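PDB 4ZPJ: extracellular ligand-binding receptor from Sphaerobacter thermophilus, which probably captures a small-molecule solute outside the cell and delivers it to an ABC transporter, as other substrate-binding proteins of the leucine-binding protein family do. Local coordinates for residues A[257-262]-A[287-292]; A[266-271]-A[297-302]; A[308-313]-A[393-398]. All blocks are in the same frame, centred on the assembly; numbering follows the deposited sequence.

Interaction 1: residues A[257-262]-A[287-292]; sequences HGTSTD and DVDQSI
The imidazole of His257 lies against the carboxylate of Asp287, which holds both its ring ND1 and its backbone N. Asp287 OD2 takes the ring N-H of His257, ND1 to OD2 2.7 Å, with OD2 at the ring edge, close to its plane; Asp287 OD1 accepts from His257 N at 2.8 Å, nearly straight (170°). Each oxygen offers its syn lone pair, yet ring and carboxylate planes stand 48° apart. With chi1 of -59°, the ring swings beside its own backbone N, which lets one carboxylate hold both. Beyond the segments, NE2 pairs with His198, so the imidazole is fixed at two edges.

Thr259 lies across Asp289: its OG1 is 3.7 Å from Asp289 CB while bonding to the carbonyl of Ala286, and its CG2 rests 3.6 Å from Ser291 OG. Ser291 OG is tied to the anti lone pair of Asp289 OD2 at 2.6 Å, and the backbone N of Ser291 reaches the same oxygen from above the carboxylate plane, an Asx turn. Ser260 OG N-caps helix 261-272 through the backbone N of Ala263. Both loops lie beyond the C-terminal ends of adjacent parallel strands, 252-256 and 281-283, in the periplasmic-binding-protein fold.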
ATOM      1  N   HIS A 257     -11.161   0.625  -6.129  1.00 41.52           N
ATOM      2  CA  HIS A 257     -10.688   0.763  -7.508  1.00 42.25           C
ATOM      3  C   HIS A 257      -9.221   1.007  -7.579  1.00 42.80           C
ATOM      4  O   HIS A 257      -8.679   1.084  -8.661  1.00 46.78           O
ATOM      5  CB  HIS A 257     -11.352   1.940  -8.190  1.00 42.82           C
ATOM      6  CG  HIS A 257     -12.820   1.835  -8.236  1.00 45.22           C
ATOM      7  ND1 HIS A 257     -13.625   2.188  -7.166  1.00 46.41           N
ATOM      8  CD2 HIS A 257     -13.636   1.330  -9.183  1.00 46.73           C
ATOM      9  CE1 HIS A 257     -14.883   1.959  -7.486  1.00 46.21           C
ATOM     10  NE2 HIS A 257     -14.912   1.401  -8.689  1.00 47.36           N
ATOM     11  N   GLY A 258      -8.549   1.134  -6.448  1.00 43.84           N
ATOM     12  CA  GLY A 258      -7.151   1.587  -6.464  1.00 40.09           C
ATOM     13  C   GLY A 258      -7.141   3.094  -6.616  1.00 39.43           C
ATOM     14  O   GLY A 258      -8.164   3.723  -6.770  1.00 44.23           O
ATOM     15  N   THR A 259      -5.971   3.662  -6.527  1.00 39.12           N
ATOM     16  CA  THR A 259      -5.745   5.048  -6.731  1.00 41.71           C
ATOM     17  C   THR A 259      -5.662   5.307  -8.207  1.00 42.04           C
ATOM     18  O   THR A 259      -4.599   5.161  -8.794  1.00 41.40           O
ATOM     19  CB  THR A 259      -4.422   5.425  -6.094  1.00 42.96           C
ATOM     20  OG1 THR A 259      -4.533   5.110  -4.719  1.00 39.57           O
ATOM     21  CG2 THR A 259      -4.116   6.888  -6.319  1.00 45.01           C
ATOM     22  N   SER A 260      -6.786   5.718  -8.785  1.00 42.02           N
ATOM     23  CA  SER A 260      -6.955   5.702 -10.224  1.00 44.28           C
ATOM     24  C   SER A 260      -8.049   6.648 -10.633  1.00 44.31           C
ATOM     25  O   SER A 260      -8.818   7.167  -9.805  1.00 44.71           O
ATOM     26  CB  SER A 260      -7.413   4.315 -10.635  1.00 46.54           C
ATOM     27  OG  SER A 260      -8.691   4.029 -10.039  1.00 46.08           O
ATOM     28  N   THR A 261      -8.168   6.821 -11.927  1.00 42.17           N
ATOM     29  CA  THR A 261      -9.181   7.677 -12.440  1.00 43.61           C
ATOM     30  C   THR A 261     -10.508   6.938 -12.315  1.00 42.55           C
ATOM     31  O   THR A 261     -11.515   7.587 -12.169  1.00 46.29           O
ATOM     32  CB  THR A 261      -8.886   8.079 -13.895  1.00 46.77           C
ATOM     33  OG1 THR A 261      -8.739   6.893 -14.659  1.00 46.74           O
ATOM     34  CG2 THR A 261      -7.574   8.886 -13.983  1.00 45.90           C
ATOM     35  N   ASP A 262     -10.513   5.604 -12.362  1.00 41.96           N
ATOM     36  CA  ASP A 262     -11.704   4.824 -11.992  1.00 44.93           C
ATOM     37  C   ASP A 262     -12.282   5.296 -10.611  1.00 42.65           C
ATOM     38  O   ASP A 262     -13.517   5.475 -10.411  1.00 47.17           O
ATOM     39  CB  ASP A 262     -11.380   3.318 -11.933  1.00 47.54           C
ATOM     40  CG  ASP A 262     -11.277   2.660 -13.320  1.00 58.18           C
ATOM     41  OD1 ASP A 262     -11.355   3.366 -14.355  1.00 64.99           O
ATOM     42  OD2 ASP A 262     -11.150   1.405 -13.393  1.00 61.19           O
ATOM     43  N   ASP A 287      -8.780   4.726  -2.629  1.00 38.85           N
ATOM     44  CA  ASP A 287      -9.695   5.482  -3.488  1.00 38.36           C
ATOM     45  C   ASP A 287      -9.768   6.924  -2.997  1.00 36.67           C
ATOM     46  O   ASP A 287     -10.239   7.787  -3.705  1.00 35.34           O
ATOM     47  CB  ASP A 287     -11.121   4.864  -3.492  1.00 41.36           C
ATOM     48  CG  ASP A 287     -11.289   3.635  -4.458  1.00 46.18           C
ATOM     49  OD1 ASP A 287     -10.435   2.705  -4.459  1.00 47.19           O
ATOM     50  OD2 ASP A 287     -12.326   3.607  -5.206  1.00 49.15           O
ATOM     51  N   VAL A 288      -9.338   7.190  -1.767  1.00 37.42           N
ATOM     52  CA  VAL A 288      -9.327   8.568  -1.271  1.00 37.83           C
ATOM     53  C   VAL A 288      -7.892   9.037  -0.947  1.00 38.63           C
ATOM     54  O   VAL A 288      -7.662   9.925  -0.112  1.00 38.36           O
ATOM     55  CB  VAL A 288     -10.274   8.751  -0.062  1.00 39.43           C
ATOM     56  CG1 VAL A 288     -11.715   8.559  -0.500  1.00 41.30           C
ATOM     57  CG2 VAL A 288      -9.923   7.816   1.082  1.00 34.93           C
ATOM     58  N   ASP A 289      -6.916   8.433  -1.610  1.00 41.90           N
ATOM     59  CA  ASP A 289      -5.522   8.797  -1.431  1.00 41.50           C
ATOM     60  C   ASP A 289      -5.315  10.271  -1.738  1.00 42.85           C
ATOM     61  O   ASP A 289      -5.972  10.848  -2.620  1.00 43.75           O
ATOM     62  CB  ASP A 289      -4.615   7.974  -2.358  1.00 45.34           C
ATOM     63  CG  ASP A 289      -3.088   8.273  -2.122  1.00 50.48           C
ATOM     64  OD1 ASP A 289      -2.608   8.031  -0.998  1.00 55.40           O
ATOM     65  OD2 ASP A 289      -2.387   8.764  -3.037  1.00 53.55           O
ATOM     66  N   GLN A 290      -4.357  10.849  -1.015  1.00 42.04           N
ATOM     67  CA  GLN A 290      -3.945  12.223  -1.082  1.00 40.81           C
ATOM     68  C   GLN A 290      -3.749  12.733  -2.483  1.00 37.32           C
ATOM     69  O   GLN A 290      -4.125  13.828  -2.779  1.00 38.50           O
ATOM     70  CB  GLN A 290      -2.552  12.350  -0.416  1.00 46.03           C
ATOM     71  CG  GLN A 290      -2.110  13.794  -0.259  1.00 50.57           C
ATOM     72  CD  GLN A 290      -2.907  14.461   0.830  1.00 53.11           C
ATOM     73  OE1 GLN A 290      -3.082  13.881   1.917  1.00 56.08           O
ATOM     74  NE2 GLN A 290      -3.412  15.652   0.561  1.00 55.02           N
ATOM     75  N   SER A 291      -3.133  11.940  -3.333  1.00 37.15           N
ATOM     76  CA  SER A 291      -2.902  12.368  -4.712  1.00 41.50           C
ATOM     77  C   SER A 291      -4.176  12.663  -5.473  1.00 41.33           C
ATOM     78  O   SER A 291      -4.145  13.428  -6.433  1.00 43.21           O
ATOM     79  CB  SER A 291      -2.122  11.322  -5.476  1.00 41.36           C
ATOM     80  OG  SER A 291      -2.699  10.046  -5.265  1.00 44.71           O
ATOM     81  N   ILE A 292      -5.302  12.065  -5.093  1.00 39.42           N
ATOM     82  CA  ILE A 292      -6.505  12.302  -5.900  1.00 40.49           C
ATOM     83  C   ILE A 292      -7.619  12.932  -5.105  1.00 42.59           C
ATOM     84  O   ILE A 292      -8.689  13.177  -5.641  1.00 41.60           O
ATOM     85  CB  ILE A 292      -6.994  11.026  -6.573  1.00 40.69           C
ATOM     86  CG1 ILE A 292      -7.189   9.893  -5.554  1.00 40.96           C
ATOM     87  CG2 ILE A 292      -5.974  10.576  -7.599  1.00 42.07           C
ATOM     88  CD1 ILE A 292      -7.943   8.705  -6.107  1.00 42.68           C
TER

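Interaction 2: residues A[266-271]-A[297-302]; sequences FLVQYQ and GDAALG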
ATOM      1  N   PHE A 266     -15.883   6.930 -10.066  1.00 38.39           N
ATOM      2  CA  PHE A 266     -16.839   6.256  -9.227  1.00 39.43           C
ATOM      3  C   PHE A 266     -17.358   7.150  -8.071  1.00 40.09           C
ATOM      4  O   PHE A 266     -18.583   7.291  -7.888  1.00 38.63           O
ATOM      5  CB  PHE A 266     -16.279   4.961  -8.645  1.00 38.56           C
ATOM      6  CG  PHE A 266     -17.208   4.308  -7.655  1.00 38.19           C
ATOM      7  CD1 PHE A 266     -18.236   3.516  -8.080  1.00 39.78           C
ATOM      8  CD2 PHE A 266     -17.074   4.550  -6.296  1.00 38.05           C
ATOM      9  CE1 PHE A 266     -19.113   2.938  -7.162  1.00 41.78           C
ATOM     10  CE2 PHE A 266     -17.951   3.990  -5.363  1.00 38.35           C
ATOM     11  CZ  PHE A 266     -18.973   3.177  -5.797  1.00 39.69           C
ATOM     12  N   LEU A 267     -16.448   7.734  -7.289  1.00 38.38           N
ATOM     13  CA  LEU A 267     -16.896   8.521  -6.131  1.00 39.05           C
ATOM     14  C   LEU A 267     -17.719   9.684  -6.561  1.00 38.85           C
ATOM     15  O   LEU A 267     -18.768   9.942  -5.997  1.00 40.51           O
ATOM     16  CB  LEU A 267     -15.718   9.003  -5.295  1.00 40.58           C
ATOM     17  CG  LEU A 267     -15.228   7.860  -4.429  1.00 42.80           C
ATOM     18  CD1 LEU A 267     -13.890   8.160  -3.821  1.00 44.37           C
ATOM     19  CD2 LEU A 267     -16.258   7.558  -3.363  1.00 46.26           C
ATOM     20  N   VAL A 268     -17.301  10.357  -7.617  1.00 38.65           N
ATOM     21  CA  VAL A 268     -18.000  11.553  -8.033  1.00 40.87           C
ATOM     22  C   VAL A 268     -19.400  11.136  -8.504  1.00 41.32           C
ATOM     23  O   VAL A 268     -20.376  11.832  -8.223  1.00 43.01           O
ATOM     24  CB  VAL A 268     -17.234  12.330  -9.170  1.00 43.51           C
ATOM     25  CG1 VAL A 268     -18.168  13.234  -9.967  1.00 44.34           C
ATOM     26  CG2 VAL A 268     -16.077  13.176  -8.621  1.00 41.31           C
ATOM     27  N   GLN A 269     -19.514  10.015  -9.206  1.00 40.84           N
ATOM     28  CA  GLN A 269     -20.823   9.632  -9.762  1.00 42.91           C
ATOM     29  C   GLN A 269     -21.705   9.028  -8.679  1.00 40.53           C
ATOM     30  O   GLN A 269     -22.928   9.149  -8.698  1.00 39.50           O
ATOM     31  CB  GLN A 269     -20.686   8.698 -10.967  1.00 43.67           C
ATOM     32  CG  GLN A 269     -19.918   9.344 -12.139  1.00 45.49           C
ATOM     33  CD  GLN A 269     -19.709   8.388 -13.314  1.00 46.97           C
ATOM     34  OE1 GLN A 269     -20.385   7.371 -13.444  1.00 47.65           O
ATOM     35  NE2 GLN A 269     -18.762   8.704 -14.157  1.00 49.62           N
ATOM     36  N   TYR A 270     -21.072   8.423  -7.708  1.00 39.80           N
ATOM     37  CA  TYR A 270     -21.788   7.942  -6.540  1.00 40.11           C
ATOM     38  C   TYR A 270     -22.528   9.091  -5.872  1.00 39.76           C
ATOM     39  O   TYR A 270     -23.678   8.934  -5.488  1.00 42.90           O
ATOM     40  CB  TYR A 270     -20.839   7.230  -5.588  1.00 39.23           C
ATOM     41  CG  TYR A 270     -21.519   6.431  -4.519  1.00 41.32           C
ATOM     42  CD1 TYR A 270     -21.895   5.089  -4.744  1.00 45.91           C
ATOM     43  CD2 TYR A 270     -21.793   6.981  -3.290  1.00 42.29           C
ATOM     44  CE1 TYR A 270     -22.509   4.333  -3.758  1.00 46.03           C
ATOM     45  CE2 TYR A 270     -22.391   6.224  -2.292  1.00 44.23           C
ATOM     46  CZ  TYR A 270     -22.740   4.908  -2.529  1.00 45.80           C
ATOM     47  OH  TYR A 270     -23.370   4.189  -1.554  1.00 47.92           O
ATOM     48  N   GLN A 271     -21.929  10.264  -5.824  1.00 38.79           N
ATOM     49  CA  GLN A 271     -22.588  11.388  -5.207  1.00 42.62           C
ATOM     50  C   GLN A 271     -23.570  12.041  -6.135  1.00 43.75           C
ATOM     51  O   GLN A 271     -24.683  12.333  -5.761  1.00 45.64           O
ATOM     52  CB  GLN A 271     -21.560  12.415  -4.788  1.00 46.15           C
ATOM     53  CG  GLN A 271     -22.150  13.692  -4.227  1.00 50.85           C
ATOM     54  CD  GLN A 271     -21.125  14.812  -4.259  1.00 55.12           C
ATOM     55  OE1 GLN A 271     -20.410  15.004  -5.250  1.00 56.06           O
ATOM     56  NE2 GLN A 271     -21.049  15.547  -3.174  1.00 57.89           N
ATOM     57  N   GLY A 297     -12.816  15.479  -3.829  1.00 65.30           N
ATOM     58  CA  GLY A 297     -13.184  16.495  -2.878  1.00 64.07           C
ATOM     59  C   GLY A 297     -14.479  16.242  -2.170  1.00 55.23           C
ATOM     60  O   GLY A 297     -14.602  15.486  -1.212  1.00 52.79           O
ATOM     61  N   ASP A 298     -15.442  16.954  -2.671  1.00 51.90           N
ATOM     62  CA  ASP A 298     -16.704  17.053  -2.076  1.00 54.60           C
ATOM     63  C   ASP A 298     -17.392  15.663  -2.073  1.00 49.68           C
ATOM     64  O   ASP A 298     -18.136  15.332  -1.153  1.00 49.70           O
ATOM     65  CB  ASP A 298     -17.428  18.144  -2.880  1.00 61.78           C
ATOM     66  CG  ASP A 298     -18.829  18.324  -2.477  1.00 67.31           C
ATOM     67  OD1 ASP A 298     -19.115  18.460  -1.266  1.00 70.29           O
ATOM     68  OD2 ASP A 298     -19.641  18.316  -3.415  1.00 80.12           O
ATOM     69  N   ALA A 299     -17.073  14.812  -3.037  1.00 45.12           N
ATOM     70  CA  ALA A 299     -17.780  13.531  -3.170  1.00 45.64           C
ATOM     71  C   ALA A 299     -17.411  12.584  -2.058  1.00 42.32           C
ATOM     72  O   ALA A 299     -18.203  11.808  -1.628  1.00 43.54           O
ATOM     73  CB  ALA A 299     -17.567  12.912  -4.548  1.00 45.69           C
ATOM     74  N   ALA A 300     -16.238  12.720  -1.495  1.00 43.55           N
ATOM     75  CA  ALA A 300     -15.854  11.821  -0.425  1.00 40.99           C
ATOM     76  C   ALA A 300     -16.018  12.438   0.960  1.00 41.17           C
ATOM     77  O   ALA A 300     -15.668  11.821   1.916  1.00 40.44           O
ATOM     78  CB  ALA A 300     -14.429  11.363  -0.625  1.00 42.82           C
ATOM     79  N   LEU A 301     -16.583  13.630   1.086  1.00 42.63           N
ATOM     80  CA  LEU A 301     -16.680  14.257   2.412  1.00 40.84           C
ATOM     81  C   LEU A 301     -17.473  13.433   3.406  1.00 39.86           C
ATOM     82  O   LEU A 301     -18.605  13.044   3.111  1.00 38.42           O
ATOM     83  CB  LEU A 301     -17.275  15.634   2.275  1.00 45.13           C
ATOM     84  CG  LEU A 301     -17.178  16.715   3.340  1.00 50.45           C
ATOM     85  CD1 LEU A 301     -15.745  17.013   3.754  1.00 51.20           C
ATOM     86  CD2 LEU A 301     -17.835  17.996   2.799  1.00 53.33           C
ATOM     87  N   GLY A 302     -16.886  13.151   4.584  1.00 35.77           N
ATOM     88  CA  GLY A 302     -17.578  12.356   5.607  1.00 36.12           C
ATOM     89  C   GLY A 302     -17.447  10.833   5.522  1.00 35.86           C
ATOM     90  O   GLY A 302     -17.803  10.136   6.441  1.00 37.45           O
TER
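Residues 266-271 of helix 261-272 run past a tight turn of chain that follows helix 293-296; the nearest CA atoms, of Val268 and Ala299, are 5.3 Å apart. Gly297 leaves the short helix with positive phi, and its carbonyl then receives the backbone N of Ala300, curling the chain so that the methyl of Ala299 faces the helix. This methyl makes most of the apolar contact. Ala299 CB sits 3.5 Å from the carbonyl O of Leu267, with CB of Leu267 at 4.4 Å and CG2 of Val268 at 4.3 Å.

Helix 261-272 flanks the four-stranded parallel sheet, where Leu267 and Phe266 also pack on Leu281 of strand 281-283; the turn at 297-302 leads on into strand 304-307, so the contact joins an alpha/beta layer to the chain leaving it for the antiparallel sheet.

Gln271 reaches over Ala299 with an extended chain, CG anti to the backbone N (chi1 175°), which lays OE1 3.6 Å from Ala299 CB and carries NE2 on to Asp298. Gln271 NE2 donates to Asp298 OD2 at 3.1 Å, meeting it from above the carboxylate plane, and the two flat groups are turned 54° apart. Lys276 NZ bonds to the carbonyl oxygens of Ala299 and Leu301.

Interaction 3: residues A[308-313]-A[393-398]; sequences LYTAYN and TILLCR
A loop leaving strand 304-307 lies over the antiparallel sheet here, its 308-313 segment covering the face of strand 390-401 just where the pairing of the two strands ends. Leu395 is the centre of the packing. Its CD1 packs against the loop, 3.8 Å from Tyr309 CA and 4.0 Å from Leu308 O, while the side chain of Asn313 crosses that of Leu395 at about a right angle, ND2 4.1 Å from CD1. The methyl CG2 of Thr310 fills the next place along, 3.8 Å from Cys397 SG and 4.2 Å from Leu395 CD1. Leu395 and Cys397, two apart on the strand, share this face; Leu396 between them turns the other way.

At the other end CD1 of Leu308 meets CD1 of Ile394 at 4.1 Å. Direct backbone pairing gives way here to a water that donates to the carbonyls of Leu308 and Thr393, 2.6 Å from each O, and so satisfies both acceptors.

The polar groups of the loop are held within it and by residues outside both segments. Thr310 OG1, placed anti to its own amide nitrogen (chi1 169°), accepts the backbone N of Tyr312 in an ST turn and also bonds to the carbonyl of Asn409. Asn313 is fixed through OD1 by Arg414 and through ND2 by the carbonyl of Pro377. Tyr309 OH turns away to Ser318 on helix 316-328. The loop ends in a type I beta turn, whose first and last residues, Thr310 and Asn313, pack on antiparallel strand 390-401.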
ATOM      1  N   LEU A 308      -3.254   3.003   5.173  1.00 30.60           N
ATOM      2  CA  LEU A 308      -1.902   2.761   5.640  1.00 33.73           C
ATOM      3  C   LEU A 308      -1.320   4.053   6.260  1.00 33.37           C
ATOM      4  O   LEU A 308      -0.512   4.010   7.170  1.00 35.35           O
ATOM      5  CB  LEU A 308      -1.077   2.290   4.451  1.00 36.08           C
ATOM      6  CG  LEU A 308      -0.044   1.180   4.529  1.00 40.41           C
ATOM      7  CD1 LEU A 308      -0.532  -0.157   5.043  1.00 40.27           C
ATOM      8  CD2 LEU A 308       0.516   1.037   3.115  1.00 46.51           C
ATOM      9  N   TYR A 309      -1.723   5.208   5.747  1.00 32.05           N
ATOM     10  CA  TYR A 309      -1.049   6.459   6.103  1.00 32.59           C
ATOM     11  C   TYR A 309      -1.846   7.636   5.620  1.00 32.33           C
ATOM     12  O   TYR A 309      -2.432   7.576   4.546  1.00 35.83           O
ATOM     13  CB  TYR A 309       0.387   6.580   5.513  1.00 31.96           C
ATOM     14  CG  TYR A 309       1.082   7.858   6.013  1.00 31.12           C
ATOM     15  CD1 TYR A 309       1.368   8.042   7.346  1.00 33.94           C
ATOM     16  CD2 TYR A 309       1.363   8.886   5.167  1.00 32.24           C
ATOM     17  CE1 TYR A 309       1.915   9.232   7.819  1.00 33.28           C
ATOM     18  CE2 TYR A 309       1.909  10.069   5.620  1.00 32.54           C
ATOM     19  CZ  TYR A 309       2.170  10.250   6.935  1.00 33.65           C
ATOM     20  OH  TYR A 309       2.741  11.462   7.370  1.00 38.16           O
ATOM     21  N   THR A 310      -1.833   8.708   6.412  1.00 31.88           N
ATOM     22  CA  THR A 310      -2.275  10.022   5.981  1.00 32.26           C
ATOM     23  C   THR A 310      -1.305  11.009   6.596  1.00 33.32           C
ATOM     24  O   THR A 310      -0.919  10.833   7.741  1.00 33.62           O
ATOM     25  CB  THR A 310      -3.689  10.347   6.520  1.00 32.85           C
ATOM     26  OG1 THR A 310      -3.998  11.711   6.320  1.00 31.82           O
ATOM     27  CG2 THR A 310      -3.832   9.998   8.074  1.00 32.44           C
ATOM     28  N   ALA A 311      -0.958  12.053   5.817  1.00 33.38           N
ATOM     29  CA  ALA A 311      -0.171  13.176   6.224  1.00 33.49           C
ATOM     30  C   ALA A 311      -0.733  13.986   7.418  1.00 35.95           C
ATOM     31  O   ALA A 311       0.010  14.760   8.096  1.00 37.76           O
ATOM     32  CB  ALA A 311       0.068  14.047   5.015  1.00 33.08           C
ATOM     33  N   TYR A 312      -2.010  13.786   7.731  1.00 35.48           N
ATOM     34  CA  TYR A 312      -2.617  14.460   8.902  1.00 37.10           C
ATOM     35  C   TYR A 312      -2.542  13.646  10.181  1.00 38.89           C
ATOM     36  O   TYR A 312      -3.229  13.973  11.149  1.00 38.47           O
ATOM     37  CB  TYR A 312      -4.065  14.897   8.604  1.00 38.66           C
ATOM     38  CG  TYR A 312      -4.065  15.941   7.478  1.00 41.79           C
ATOM     39  CD1 TYR A 312      -3.905  17.334   7.741  1.00 42.18           C
ATOM     40  CD2 TYR A 312      -4.041  15.529   6.166  1.00 40.99           C
ATOM     41  CE1 TYR A 312      -3.821  18.249   6.690  1.00 42.79           C
ATOM     42  CE2 TYR A 312      -3.968  16.433   5.115  1.00 43.46           C
ATOM     43  CZ  TYR A 312      -3.843  17.787   5.377  1.00 43.03           C
ATOM     44  OH  TYR A 312      -3.756  18.607   4.288  1.00 44.72           O
ATOM     45  N   ASN A 313      -1.700  12.608  10.218  1.00 36.19           N
ATOM     46  CA  ASN A 313      -1.623  11.805  11.409  1.00 36.37           C
ATOM     47  C   ASN A 313      -0.982  12.680  12.488  1.00 40.07           C
ATOM     48  O   ASN A 313      -0.053  13.442  12.195  1.00 36.47           O
ATOM     49  CB  ASN A 313      -0.832  10.538  11.147  1.00 34.92           C
ATOM     50  CG  ASN A 313      -0.964   9.515  12.243  1.00 33.13           C
ATOM     51  OD1 ASN A 313      -1.910   9.532  13.025  1.00 34.26           O
ATOM     52  ND2 ASN A 313       0.005   8.629  12.323  1.00 33.28           N
ATOM     53  N   THR A 393       0.429  -0.460  12.089  1.00 34.11           N
ATOM     54  CA  THR A 393      -0.706   0.255  12.628  1.00 31.01           C
ATOM     55  C   THR A 393      -1.536   0.685  11.412  1.00 32.79           C
ATOM     56  O   THR A 393      -1.006   1.306  10.512  1.00 35.46           O
ATOM     57  CB  THR A 393      -0.230   1.432  13.510  1.00 31.59           C
ATOM     58  OG1 THR A 393       0.436   0.922  14.685  1.00 39.61           O
ATOM     59  CG2 THR A 393      -1.387   2.340  13.965  1.00 28.97           C
ATOM     60  N   ILE A 394      -2.802   0.291  11.347  1.00 30.78           N
ATOM     61  CA  ILE A 394      -3.684   0.751  10.289  1.00 30.82           C
ATOM     62  C   ILE A 394      -4.500   1.938  10.827  1.00 31.62           C
ATOM     63  O   ILE A 394      -4.947   1.870  11.954  1.00 30.74           O
ATOM     64  CB  ILE A 394      -4.641  -0.351   9.843  1.00 32.50           C
ATOM     65  CG1 ILE A 394      -3.852  -1.567   9.340  1.00 33.03           C
ATOM     66  CG2 ILE A 394      -5.634   0.164   8.798  1.00 33.10           C
ATOM     67  CD1 ILE A 394      -2.944  -1.263   8.143  1.00 34.35           C
ATOM     68  N   LEU A 395      -4.689   2.994  10.002  1.00 30.69           N
ATOM     69  CA  LEU A 395      -5.380   4.211  10.383  1.00 32.04           C
ATOM     70  C   LEU A 395      -6.746   4.179   9.808  1.00 32.96           C
ATOM     71  O   LEU A 395      -6.901   3.952   8.620  1.00 36.22           O
ATOM     72  CB  LEU A 395      -4.651   5.470   9.900  1.00 32.46           C
ATOM     73  CG  LEU A 395      -3.178   5.467  10.384  1.00 34.29           C
ATOM     74  CD1 LEU A 395      -2.302   6.489   9.686  1.00 35.08           C
ATOM     75  CD2 LEU A 395      -2.960   5.564  11.866  1.00 32.96           C
ATOM     76  N   LEU A 396      -7.753   4.333  10.656  1.00 35.53           N
ATOM     77  CA  LEU A 396      -9.096   4.579  10.181  1.00 38.27           C
ATOM     78  C   LEU A 396      -9.329   6.076  10.064  1.00 37.61           C
ATOM     79  O   LEU A 396      -9.259   6.784  11.057  1.00 35.89           O
ATOM     80  CB  LEU A 396     -10.136   4.058  11.140  1.00 43.13           C
ATOM     81  CG  LEU A 396     -10.682   2.662  10.983  1.00 53.01           C
ATOM     82  CD1 LEU A 396     -11.921   2.676  11.831  1.00 58.95           C
ATOM     83  CD2 LEU A 396     -11.062   2.240   9.573  1.00 51.17           C
ATOM     84  N   CYS A 397      -9.716   6.515   8.880  1.00 36.56           N
ATOM     85  CA  CYS A 397      -9.806   7.903   8.587  1.00 37.50           C
ATOM     86  C   CYS A 397     -11.154   8.341   8.015  1.00 38.41           C
ATOM     87  O   CYS A 397     -11.974   7.531   7.558  1.00 38.14           O
ATOM     88  CB  CYS A 397      -8.751   8.234   7.584  1.00 37.73           C
ATOM     89  SG  CYS A 397      -7.094   8.104   8.244  1.00 38.96           S
ATOM     90  N   ARG A 398     -11.361   9.639   8.052  1.00 35.28           N
ATOM     91  CA  ARG A 398     -12.500  10.245   7.431  1.00 37.85           C
ATOM     92  C   ARG A 398     -12.016  11.444   6.664  1.00 37.06           C
ATOM     93  O   ARG A 398     -11.141  12.208   7.174  1.00 33.76           O
ATOM     94  CB  ARG A 398     -13.485  10.707   8.483  1.00 41.73           C
ATOM     95  CG  ARG A 398     -14.767  11.202   7.845  1.00 47.23           C
ATOM     96  CD  ARG A 398     -15.836  11.435   8.912  1.00 49.76           C
ATOM     97  NE  ARG A 398     -15.374  12.361   9.938  1.00 53.18           N
ATOM     98  CZ  ARG A 398     -16.038  12.630  11.061  1.00 56.30           C
ATOM     99  NH1 ARG A 398     -17.196  12.037  11.277  1.00 55.68           N
ATOM    100  NH2 ARG A 398     -15.537  13.503  11.960  1.00 55.08           N
TER
HETATM  101  O   HOH W   1      -0.010   1.648   8.184  1.00 43.49           O

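From the N terminus, the chain leaves strand 252-256 at 257-262, passes through helix 261-272, and returns at 287-292, where interaction 1 closes its loop. Interaction 2 opens within that loop, at 266-271, and closes after it, at 297-302, so the two cross and share helix 261-272. They also touch: His257 packs on Phe266, and Val288 on Leu267 and Ala300. Interaction 3 follows in series, closing a loop of 79 intervening residues between 308-313 and 393-398. It meets interaction 1 at Gln290 and Tyr312, and interaction 2 at Gly302 and Arg398. Interactions 1 and 2 tie helix 261-272 and the loop before it to the chain after strand 281-283; interaction 3 ties the loop after strand 304-307 to the antiparallel sheet.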